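PDB 6BWC: polysaccharide biosynthesis protein CapD from Bacillus thuringiensis HD-771, which probably acts on UDP-N-acetylglucosamine as an NADP-dependent enzyme of the short-chain dehydrogenase type in CMP-pseudaminic acid biosynthesis. Local coordinates for residues Asn137-Gly140 / Ala141-Thr145; Asn97-Glu100 / Ala101-Thr104. The protein carries 2 engineered substitutions. One frame throughout, in Å; residues are numbered along the deposited sequence.

Contact 1. Residues Asn137-Gly140 / Ala141-Thr145; sequences NNYG and ATKLT. With NAP (NADP nicotinamide-adenine-dinucleotide phosphate), chain N.
Asn-137 to Thr-145 form the N-cap and opening turns of helix 138-156, established by i-to-i+4 bonds from Ala-141 N to Asn-137 O (2.8 Å) and from the amides of Thr-142, Lys-143 and Leu-144 to the carbonyls of Asn-138, Tyr-139 and Gly-140. The cap is made by the Asn-137 side chain: OD1 accepts from Gly-140 N at 2.7 Å, with an N-H...O angle of 167°, while ND2 is held by Gly-268 O. Tyr-139 O takes two donors. Lys-143 N is one, and Thr-142 OG1 is the other, lying in the carbonyl plane on a lone pair at 2.6 Å; a chi1 of 61° turns the hydroxyl back to that carbonyl, and Asn-105 ND2 is hydrogen-bonded to Thr-142 OG1 itself. Lys-143 passes obliquely by the tyrosine ring, CG lying 3.7 Å from Tyr-139 CE1, and then both chains end on the nicotinamide ribose. Tyr-139 OH bonds NAP O2D at 2.7 Å, the ribose oxygen lying in the ring plane at its edge. Lys-143 NZ donates to NAP O3D at 3.1 Å and more weakly to O2D; Thr-127 O accepts from it too. With UDP-N-acetylglucosamine also touching Tyr-139, this spacing and geometry match the YxxxK signature of the short-chain dehydrogenases.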
# COMPACT_ATOMS: atom_id res chain seq x y z
N ASN C 137 9.34 24.36 -15.31
CA ASN C 137 9.95 23.15 -14.76
C ASN C 137 9.00 22.36 -13.87
O ASN C 137 7.92 22.88 -13.42
CB ASN C 137 11.24 23.47 -14.02
CG ASN C 137 11.08 24.59 -13.01
OD1 ASN C 137 10.31 24.49 -12.05
ND2 ASN C 137 11.84 25.67 -13.19
N ASN C 138 9.40 21.12 -13.64
CA ASN C 138 8.65 20.16 -12.83
C ASN C 138 8.57 20.68 -11.42
O ASN C 138 7.55 20.55 -10.79
CB ASN C 138 9.29 18.76 -12.89
CG ASN C 138 8.50 17.70 -12.15
OD1 ASN C 138 7.29 17.56 -12.33
ND2 ASN C 138 9.18 16.94 -11.33
N TYR C 139 9.64 21.33 -10.94
CA TYR C 139 9.64 21.87 -9.56
C TYR C 139 8.49 22.86 -9.37
O TYR C 139 7.63 22.67 -8.50
CB TYR C 139 10.99 22.49 -9.18
CG TYR C 139 10.92 23.27 -7.89
CD1 TYR C 139 10.49 22.68 -6.71
CD2 TYR C 139 11.24 24.62 -7.86
CE1 TYR C 139 10.40 23.40 -5.55
CE2 TYR C 139 11.16 25.35 -6.70
CZ TYR C 139 10.74 24.75 -5.54
OH TYR C 139 10.69 25.52 -4.37
N GLY C 140 8.45 23.86 -10.23
CA GLY C 140 7.36 24.83 -10.23
C GLY C 140 6.01 24.22 -10.59
O GLY C 140 4.96 24.72 -10.16
N ALA C 141 6.04 23.14 -11.38
CA ALA C 141 4.84 22.33 -11.58
C ALA C 141 4.30 21.76 -10.27
O ALA C 141 3.12 21.87 -10.01
CB ALA C 141 5.09 21.23 -12.58
N THR C 142 5.16 21.18 -9.45
CA THR C 142 4.75 20.64 -8.14
C THR C 142 4.35 21.75 -7.16
O THR C 142 3.48 21.55 -6.31
CB THR C 142 5.82 19.76 -7.45
OG1 THR C 142 7.02 20.51 -7.21
CG2 THR C 142 6.18 18.59 -8.29
N LYS C 143 4.98 22.91 -7.23
CA LYS C 143 4.60 23.96 -6.29
C LYS C 143 3.23 24.57 -6.63
O LYS C 143 2.40 24.81 -5.73
CB LYS C 143 5.69 25.02 -6.15
CG LYS C 143 6.90 24.51 -5.36
CD LYS C 143 6.57 24.19 -3.90
CE LYS C 143 7.80 24.41 -3.02
NZ LYS C 143 7.77 23.75 -1.68
N LEU C 144 2.96 24.77 -7.91
CA LEU C 144 1.61 25.11 -8.32
C LEU C 144 0.61 24.10 -7.79
O LEU C 144 -0.41 24.49 -7.19
CB LEU C 144 1.52 25.19 -9.85
CG LEU C 144 0.23 25.73 -10.46
CD1 LEU C 144 -0.19 27.05 -9.84
CD2 LEU C 144 0.47 25.94 -11.94
N THR C 145 0.90 22.82 -7.98
CA THR C 145 0.02 21.75 -7.51
C THR C 145 -0.14 21.76 -5.99
O THR C 145 -1.26 21.73 -5.48
CB THR C 145 0.48 20.39 -8.02
OG1 THR C 145 0.21 20.31 -9.42
CG2 THR C 145 -0.25 19.25 -7.34
PA NAP N . 16.45 23.18 2.65
O1A NAP N . 17.59 23.87 3.35
O2A NAP N . 16.82 22.13 1.66
O5B NAP N . 15.44 22.57 3.72
C5B NAP N . 14.70 21.39 3.39
C4B NAP N . 14.19 20.74 4.68
O4B NAP N . 13.28 19.67 4.44
C3B NAP N . 15.33 20.12 5.43
O3B NAP N . 14.97 20.24 6.81
C2B NAP N . 15.33 18.69 4.94
O2B NAP N . 16.05 17.90 5.86
C1B NAP N . 13.82 18.42 4.86
N9A NAP N . 13.29 17.36 3.93
C8A NAP N . 13.57 17.12 2.61
N7A NAP N . 12.83 16.07 2.11
C5A NAP N . 12.07 15.63 3.13
C6A NAP N . 11.06 14.56 3.35
N6A NAP N . 10.70 13.71 2.37
N1A NAP N . 10.50 14.44 4.56
C2A NAP N . 10.82 15.25 5.59
N3A NAP N . 11.73 16.24 5.47
C4A NAP N . 12.37 16.48 4.30
O3 NAP N . 15.45 24.22 1.94
PN NAP N . 15.14 25.76 2.36
O1N NAP N . 15.08 25.93 3.87
O2N NAP N . 15.99 26.66 1.52
O5D NAP N . 13.69 25.96 1.74
C5D NAP N . 12.56 25.60 2.50
C4D NAP N . 11.29 25.75 1.67
O4D NAP N . 11.34 27.04 1.03
C3D NAP N . 11.03 24.72 0.56
O3D NAP N . 9.67 24.28 0.67
C2D NAP N . 11.24 25.45 -0.74
O2D NAP N . 10.37 25.01 -1.78
C1D NAP N . 10.94 26.90 -0.34
N1N NAP N . 11.61 27.92 -1.15
C2N NAP N . 12.93 28.11 -0.96
C3N NAP N . 13.66 29.05 -1.67
C7N NAP N . 15.13 29.23 -1.49
O7N NAP N . 15.73 29.96 -2.28
N7N NAP N . 15.80 28.61 -0.51
C4N NAP N . 12.96 29.92 -2.64
C5N NAP N . 11.53 29.62 -2.77
C6N NAP N . 10.90 28.66 -2.00
P2B NAP N . 16.58 16.43 5.47
O1X NAP N . 17.51 16.19 6.65
O2X NAP N . 15.38 15.52 5.54
O3X NAP N . 17.24 16.54 4.08

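Contact 2. Residues Asn97-Glu100 / Ala101-Thr104; sequences NPFE and AVLT. With NAP (NADP nicotinamide-adenine-dinucleotide phosphate), chain N.
The Phe-99 ring meets Val-102 and Leu-103 through two carbons on opposite corners, and both methyls approach it obliquely. Val-102 CG2 stands 4.2 Å from Phe-99 CD1, and Leu-103 CD2 is 3.9 Å from Phe-99 CE2. The ring gets there because its CG is anti to the backbone N (chi1 -158°), which leans the ring toward the next turn, where Val-102 and Leu-103 lie. Gln-110 of the second subunit also packs on Phe-99, so this apolar patch lies at a subunit interface. The other flat group nearby, the adenine of NAP, is approached by Thr-104 beside its amino group: CG2 is 3.9 Å from NAP N6A and 4.0 Å from NAP N7A, distances that indicate packing.

The backbone beneath is the start of helix 98-118. Ala-101 N donates to Asn-97 O at 3.1 Å, and bonds from Val-102, Leu-103 and Thr-104 to Pro-98, Phe-99 and Glu-100 continue the series, the last with an N-H...O angle of 172°. Asn-97 occupies the N-cap position without a side-chain capping bond; its ND2 goes to Phe-93 O and its OD1 accepts from Ile-63 N of a third subunit.

Polar ends converge on Arg-67. Glu-100 OE1 makes a salt bridge to Arg-67 NH2, while Thr-104 OG1 bonds NE of the same guanidinium. A long, weak ion pair links Glu-100 OE2 with Arg-71 of the third subunit. One guanidinium thus joins side chains four residues apart on the helix. The buried carboxylate is probably stabilised in its charged form by that bridge, and the bond to NE would help fix the rotation of the threonine that packs against the adenine.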
# COMPACT_ATOMS: atom_id res chain seq x y z
N ASN C 97 14.89 13.87 -11.44
CA ASN C 97 14.20 12.93 -10.54
C ASN C 97 12.78 13.45 -10.28
O ASN C 97 12.47 13.85 -9.15
CB ASN C 97 14.98 12.78 -9.21
CG ASN C 97 16.48 12.51 -9.42
OD1 ASN C 97 16.93 11.36 -9.53
ND2 ASN C 97 17.28 13.58 -9.44
N PRO C 98 11.92 13.49 -11.33
CA PRO C 98 10.64 14.13 -11.19
C PRO C 98 9.61 13.33 -10.44
O PRO C 98 8.76 13.95 -9.80
CB PRO C 98 10.19 14.35 -12.62
CG PRO C 98 10.78 13.23 -13.34
CD PRO C 98 12.12 13.03 -12.71
N PHE C 99 9.65 12.00 -10.47
CA PHE C 99 8.70 11.31 -9.60
C PHE C 99 9.05 11.49 -8.10
O PHE C 99 8.17 11.52 -7.25
CB PHE C 99 8.50 9.85 -9.99
CG PHE C 99 7.19 9.27 -9.47
CD1 PHE C 99 5.96 9.70 -10.02
CD2 PHE C 99 7.18 8.35 -8.43
CE1 PHE C 99 4.76 9.19 -9.56
CE2 PHE C 99 5.99 7.85 -7.98
CZ PHE C 99 4.78 8.25 -8.53
N GLU C 100 10.34 11.64 -7.79
CA GLU C 100 10.75 11.93 -6.42
C GLU C 100 10.22 13.28 -6.01
O GLU C 100 9.70 13.44 -4.91
CB GLU C 100 12.27 11.95 -6.30
CG GLU C 100 12.92 10.59 -6.53
CD GLU C 100 12.70 9.66 -5.35
OE1 GLU C 100 13.06 10.05 -4.21
OE2 GLU C 100 12.13 8.56 -5.56
N ALA C 101 10.34 14.25 -6.90
CA ALA C 101 9.72 15.55 -6.66
C ALA C 101 8.18 15.46 -6.43
O ALA C 101 7.64 16.21 -5.60
CB ALA C 101 10.04 16.49 -7.81
N VAL C 102 7.51 14.55 -7.13
CA VAL C 102 6.07 14.33 -6.93
C VAL C 102 5.80 13.82 -5.53
O VAL C 102 4.91 14.33 -4.87
CB VAL C 102 5.42 13.31 -7.93
CG1 VAL C 102 3.94 13.09 -7.62
CG2 VAL C 102 5.55 13.79 -9.36
N LEU C 103 6.55 12.82 -5.08
CA LEU C 103 6.32 12.25 -3.76
C LEU C 103 6.55 13.29 -2.65
O LEU C 103 5.71 13.50 -1.78
CB LEU C 103 7.18 10.98 -3.55
CG LEU C 103 6.92 9.75 -4.47
CD1 LEU C 103 7.83 8.57 -4.16
CD2 LEU C 103 5.47 9.30 -4.40
N THR C 104 7.67 13.99 -2.71
CA THR C 104 8.00 14.94 -1.66
C THR C 104 7.14 16.22 -1.76
O THR C 104 6.55 16.65 -0.75
CB THR C 104 9.52 15.20 -1.68
OG1 THR C 104 10.23 13.97 -1.45
CG2 THR C 104 9.94 16.20 -0.60
PA NAP N . 16.45 23.18 2.65
O1A NAP N . 17.59 23.87 3.35
O2A NAP N . 16.82 22.13 1.66
O5B NAP N . 15.44 22.57 3.72
C5B NAP N . 14.70 21.39 3.39
C4B NAP N . 14.19 20.74 4.68
O4B NAP N . 13.28 19.67 4.44
C3B NAP N . 15.33 20.12 5.43
O3B NAP N . 14.97 20.24 6.81
C2B NAP N . 15.33 18.69 4.94
O2B NAP N . 16.05 17.90 5.86
C1B NAP N . 13.82 18.42 4.86
N9A NAP N . 13.29 17.36 3.93
C8A NAP N . 13.57 17.12 2.61
N7A NAP N . 12.83 16.07 2.11
C5A NAP N . 12.07 15.63 3.13
C6A NAP N . 11.06 14.56 3.35
N6A NAP N . 10.70 13.71 2.37
N1A NAP N . 10.50 14.44 4.56
C2A NAP N . 10.82 15.25 5.59
N3A NAP N . 11.73 16.24 5.47
C4A NAP N . 12.37 16.48 4.30
O3 NAP N . 15.45 24.22 1.94
PN NAP N . 15.14 25.76 2.36
O1N NAP N . 15.08 25.93 3.87
O2N NAP N . 15.99 26.66 1.52
O5D NAP N . 13.69 25.96 1.74
C5D NAP N . 12.56 25.60 2.50
C4D NAP N . 11.29 25.75 1.67
O4D NAP N . 11.34 27.04 1.03
C3D NAP N . 11.03 24.72 0.56
O3D NAP N . 9.67 24.28 0.67
C2D NAP N . 11.24 25.45 -0.74
O2D NAP N . 10.37 25.01 -1.78
C1D NAP N . 10.94 26.90 -0.34
N1N NAP N . 11.61 27.92 -1.15
C2N NAP N . 12.93 28.11 -0.96
C3N NAP N . 13.66 29.05 -1.67
C7N NAP N . 15.13 29.23 -1.49
O7N NAP N . 15.73 29.96 -2.28
N7N NAP N . 15.80 28.61 -0.51
C4N NAP N . 12.96 29.92 -2.64
C5N NAP N . 11.53 29.62 -2.77
C6N NAP N . 10.90 28.66 -2.00
P2B NAP N . 16.58 16.43 5.47
O1X NAP N . 17.51 16.19 6.65
O2X NAP N . 15.38 15.52 5.54
O3X NAP N . 17.24 16.54 4.08

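Overall arrangement
Contact 2 precedes contact 1 along the chain, and their centres are 10 Å apart on the same side of the chain's centre. Each is the N-terminal start of a long helix, 98-118 for contact 2 and 138-156 for contact 1; the second belongs to the beta-alpha-beta unit between strands 123-129 and 163-169 of the large, mainly parallel sheet of the Rossmann-type domain. The helices touch directly, with Asn-138 ND2 3.7 Å from Ala-101 CB. Both contacts reach the same NADP, contact 2 at the adenine and contact 1 at the nicotinamide ribose, and both touch the second subunit, so cofactor site and subunit interface are built on shared helices.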